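Local coordinates for protein alanine dehydrogenase/pyridine nucleotide transhydrogenase (PDB 3P2Y) that is probably the alpha 1 subunit of a transhydrogenase that couples hydride transfer between NADH and NADP to proton pumping across the membrane, at residues Ser186-Gly191 with Asp267-Thr272. Sequence-based numbering, arbitrary orientation. Where two conformers were deposited one is given.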
ATOM      1  N   SER A 186       3.569 -15.534  -4.358  1.00 10.53           N
ATOM      2  CA  SER A 186       4.470 -15.570  -5.506  0.50 10.93           C
ATOM      3  C   SER A 186       4.155 -14.366  -6.390  1.00 10.94           C
ATOM      4  O   SER A 186       2.998 -14.120  -6.703  1.00 10.02           O
ATOM      5  CB  SER A 186       4.330 -16.868  -6.288  0.50 12.14           C
ATOM      6  OG  SER A 186       4.779 -17.970  -5.512  0.50 12.38           O
ATOM      7  N   ALA A 187       5.191 -13.619  -6.758  1.00  9.39           N
ATOM      8  CA  ALA A 187       5.038 -12.438  -7.610  1.00  8.58           C
ATOM      9  C   ALA A 187       5.794 -12.644  -8.916  1.00  8.44           C
ATOM     10  O   ALA A 187       6.938 -13.112  -8.921  1.00  8.34           O
ATOM     11  CB  ALA A 187       5.566 -11.190  -6.897  1.00  8.71           C
ATOM     12  N   LEU A 188       5.120 -12.297 -10.010  1.00  8.15           N
ATOM     13  CA  LEU A 188       5.703 -12.352 -11.365  1.00  8.06           C
ATOM     14  C   LEU A 188       5.728 -10.954 -11.962  1.00  8.22           C
ATOM     15  O   LEU A 188       4.717 -10.234 -11.917  1.00  8.48           O
ATOM     16  CB  LEU A 188       4.824 -13.248 -12.260  1.00  8.10           C
ATOM     17  CG  LEU A 188       5.137 -13.268 -13.769  1.00  7.65           C
ATOM     18  CD1 LEU A 188       6.502 -13.943 -14.012  1.00  8.99           C
ATOM     19  CD2 LEU A 188       4.049 -14.083 -14.468  1.00 10.91           C
ATOM     20  N   VAL A 189       6.884 -10.558 -12.502  1.00  7.46           N
ATOM     21  CA  VAL A 189       6.978  -9.255 -13.168  1.00  8.33           C
ATOM     22  C   VAL A 189       7.227  -9.522 -14.643  1.00  8.89           C
ATOM     23  O   VAL A 189       8.157 -10.259 -15.001  1.00  8.70           O
ATOM     24  CB  VAL A 189       8.105  -8.403 -12.549  1.00  6.01           C
ATOM     25  CG1 VAL A 189       8.262  -7.054 -13.290  1.00  7.78           C
ATOM     26  CG2 VAL A 189       7.760  -8.137 -11.050  1.00  7.83           C
ATOM     27  N   LEU A 190       6.386  -8.919 -15.481  1.00  8.89           N
ATOM     28  CA  LEU A 190       6.479  -9.088 -16.937  1.00  9.50           C
ATOM     29  C   LEU A 190       6.944  -7.770 -17.530  1.00  9.51           C
ATOM     30  O   LEU A 190       6.241  -6.738 -17.427  1.00  9.95           O
ATOM     31  CB  LEU A 190       5.100  -9.494 -17.493  1.00 10.10           C
ATOM     32  CG  LEU A 190       4.544 -10.832 -16.986  1.00 11.46           C
ATOM     33  CD1 LEU A 190       3.133 -11.051 -17.625  1.00 14.36           C
ATOM     34  CD2 LEU A 190       5.510 -12.033 -17.300  1.00 11.43           C
ATOM     35  N   GLY A 191       8.148  -7.793 -18.099  1.00  8.93           N
ATOM     36  CA  GLY A 191       8.816  -6.571 -18.586  1.00  9.34           C
ATOM     37  C   GLY A 191       9.742  -6.125 -17.476  1.00  9.55           C
ATOM     38  O   GLY A 191       9.274  -5.641 -16.440  1.00 10.54           O
ATOM     39  N   ASP A 267       0.289 -15.037  -7.392  1.00  9.30           N
ATOM     40  CA  ASP A 267      -0.654 -14.247  -6.589  1.00  9.00           C
ATOM     41  C   ASP A 267      -0.665 -12.781  -6.977  1.00  8.63           C
ATOM     42  O   ASP A 267      -1.680 -12.101  -6.820  1.00  9.38           O
ATOM     43  CB  ASP A 267      -0.307 -14.407  -5.084  1.00  8.44           C
ATOM     44  CG  ASP A 267      -0.267 -15.862  -4.674  1.00 10.95           C
ATOM     45  OD1 ASP A 267      -1.366 -16.481  -4.626  1.00 10.84           O
ATOM     46  OD2 ASP A 267       0.855 -16.396  -4.416  1.00 10.72           O
ATOM     47  N   ILE A 268       0.483 -12.280  -7.445  1.00  8.72           N
ATOM     48  CA  ILE A 268       0.602 -10.880  -7.844  1.00  8.86           C
ATOM     49  C   ILE A 268       1.344 -10.898  -9.160  1.00  9.47           C
ATOM     50  O   ILE A 268       2.401 -11.511  -9.240  1.00 10.46           O
ATOM     51  CB  ILE A 268       1.381 -10.025  -6.797  1.00  8.87           C
ATOM     52  CG1 ILE A 268       0.595  -9.993  -5.467  1.00 10.75           C
ATOM     53  CG2 ILE A 268       1.536  -8.567  -7.323  1.00  9.73           C
ATOM     54  CD1 ILE A 268       1.310  -9.316  -4.280  1.00 10.32           C
ATOM     55  N   VAL A 269       0.798 -10.219 -10.183  1.00  8.93           N
ATOM     56  CA  VAL A 269       1.470 -10.117 -11.473  1.00  9.37           C
ATOM     57  C   VAL A 269       1.558  -8.630 -11.804  1.00  9.35           C
ATOM     58  O   VAL A 269       0.522  -7.913 -11.812  1.00 10.78           O
ATOM     59  CB  VAL A 269       0.686 -10.864 -12.605  1.00 10.16           C
ATOM     60  CG1 VAL A 269       1.360 -10.610 -13.979  1.00 10.95           C
ATOM     61  CG2 VAL A 269       0.586 -12.365 -12.293  1.00  9.94           C
ATOM     62  N   ILE A 270       2.784  -8.156 -12.055  1.00  8.69           N
ATOM     63  CA  ILE A 270       3.002  -6.747 -12.366  0.70  8.76           C
ATOM     64  C   ILE A 270       3.498  -6.691 -13.799  1.00  9.60           C
ATOM     65  O   ILE A 270       4.464  -7.376 -14.153  1.00  9.51           O
ATOM     66  CB  ILE A 270       4.038  -6.124 -11.397  0.70  9.42           C
ATOM     67  CG1 ILE A 270       3.532  -6.263  -9.952  0.70 10.91           C
ATOM     68  CG2 ILE A 270       4.317  -4.659 -11.767  0.70  8.88           C
ATOM     69  CD1 ILE A 270       4.492  -5.840  -8.878  0.70 11.84           C
ATOM     70  N   THR A 271       2.824  -5.890 -14.630  1.00  9.23           N
ATOM     71  CA  THR A 271       3.208  -5.808 -16.048  1.00 10.36           C
ATOM     72  C   THR A 271       3.700  -4.399 -16.360  1.00 10.93           C
ATOM     73  O   THR A 271       3.090  -3.411 -15.927  1.00 11.06           O
ATOM     74  CB  THR A 271       2.033  -6.204 -16.993  1.00 10.74           C
ATOM     75  OG1 THR A 271       1.020  -5.191 -16.957  1.00  9.83           O
ATOM     76  CG2 THR A 271       1.402  -7.533 -16.533  1.00 13.11           C
ATOM     77  N   THR A 272       4.798  -4.289 -17.109  1.00 10.64           N
ATOM     78  CA  THR A 272       5.435  -2.965 -17.242  1.00 10.70           C
ATOM     79  C   THR A 272       5.831  -2.645 -18.680  1.00 12.54           C
ATOM     80  O   THR A 272       6.391  -1.582 -18.931  1.00 12.01           O
ATOM     81  CB  THR A 272       6.733  -2.815 -16.376  1.00 10.12           C
ATOM     82  OG1 THR A 272       7.820  -3.530 -17.001  1.00 12.85           O
ATOM     83  CG2 THR A 272       6.552  -3.323 -14.931  1.00  9.32           C
TER
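Leu190 lays CD1 against two side chains of the neighbouring strand, 4.1 Å from Val269 CG1 and equally near Thr271 CG2, near the C-terminal end of a parallel pair of strands in a Rossmann-type sheet. Strands 186-190 and 268-271 run side by side there, the first and fourth in chain order, with strand 209-213 on the far edge of 186-190. CG of Leu190 stands beside its own backbone N (chi1 -62°) and the extended chi2 carries CD1 across to the partner strand; Leu188, Leu190 and Val269 share this face with Thr271, whose OG1 is bonded to Asn308 OD1, and helix 249-263 covers it through Ile263. On the other face Val189 CG2 packs 4.2 Å from Ile270 CB and Ala187 meets Ile268, and helix 194-206 closes over Ala187, Val189 and Ile270. Between the two layers the backbones are stitched in parallel register: Leu188 and Leu190 each donate N-H to one strand-268-271 carbonyl and offer their own O to the next amide. Leu190 N to Ile270 O, 2.8 Å, is nearly straight at 170°. The intervening CA-H groups lean on the same carbonyls, as Ala187 CA does on Ile268 O at 3.2 Å. Toward the N-terminal edge, Ser186 O accepts from both Ile268 N and Asp267 N. The Asp267 carboxylate then turns back: OD2 accepts the N-H of Ser186, N to OD2 2.8 Å, through its anti lone pair, while OD1 is held by Arg170 in a salt bridge. At the opposite end the strand runs into Gly191, the first glycine of a GxGxxG-like turn consistent with a dinucleotide-binding fold. Here Thr272 OG1 donates to Gly191 O at 2.6 Å, approaching from above the carbonyl plane, 53° out of it.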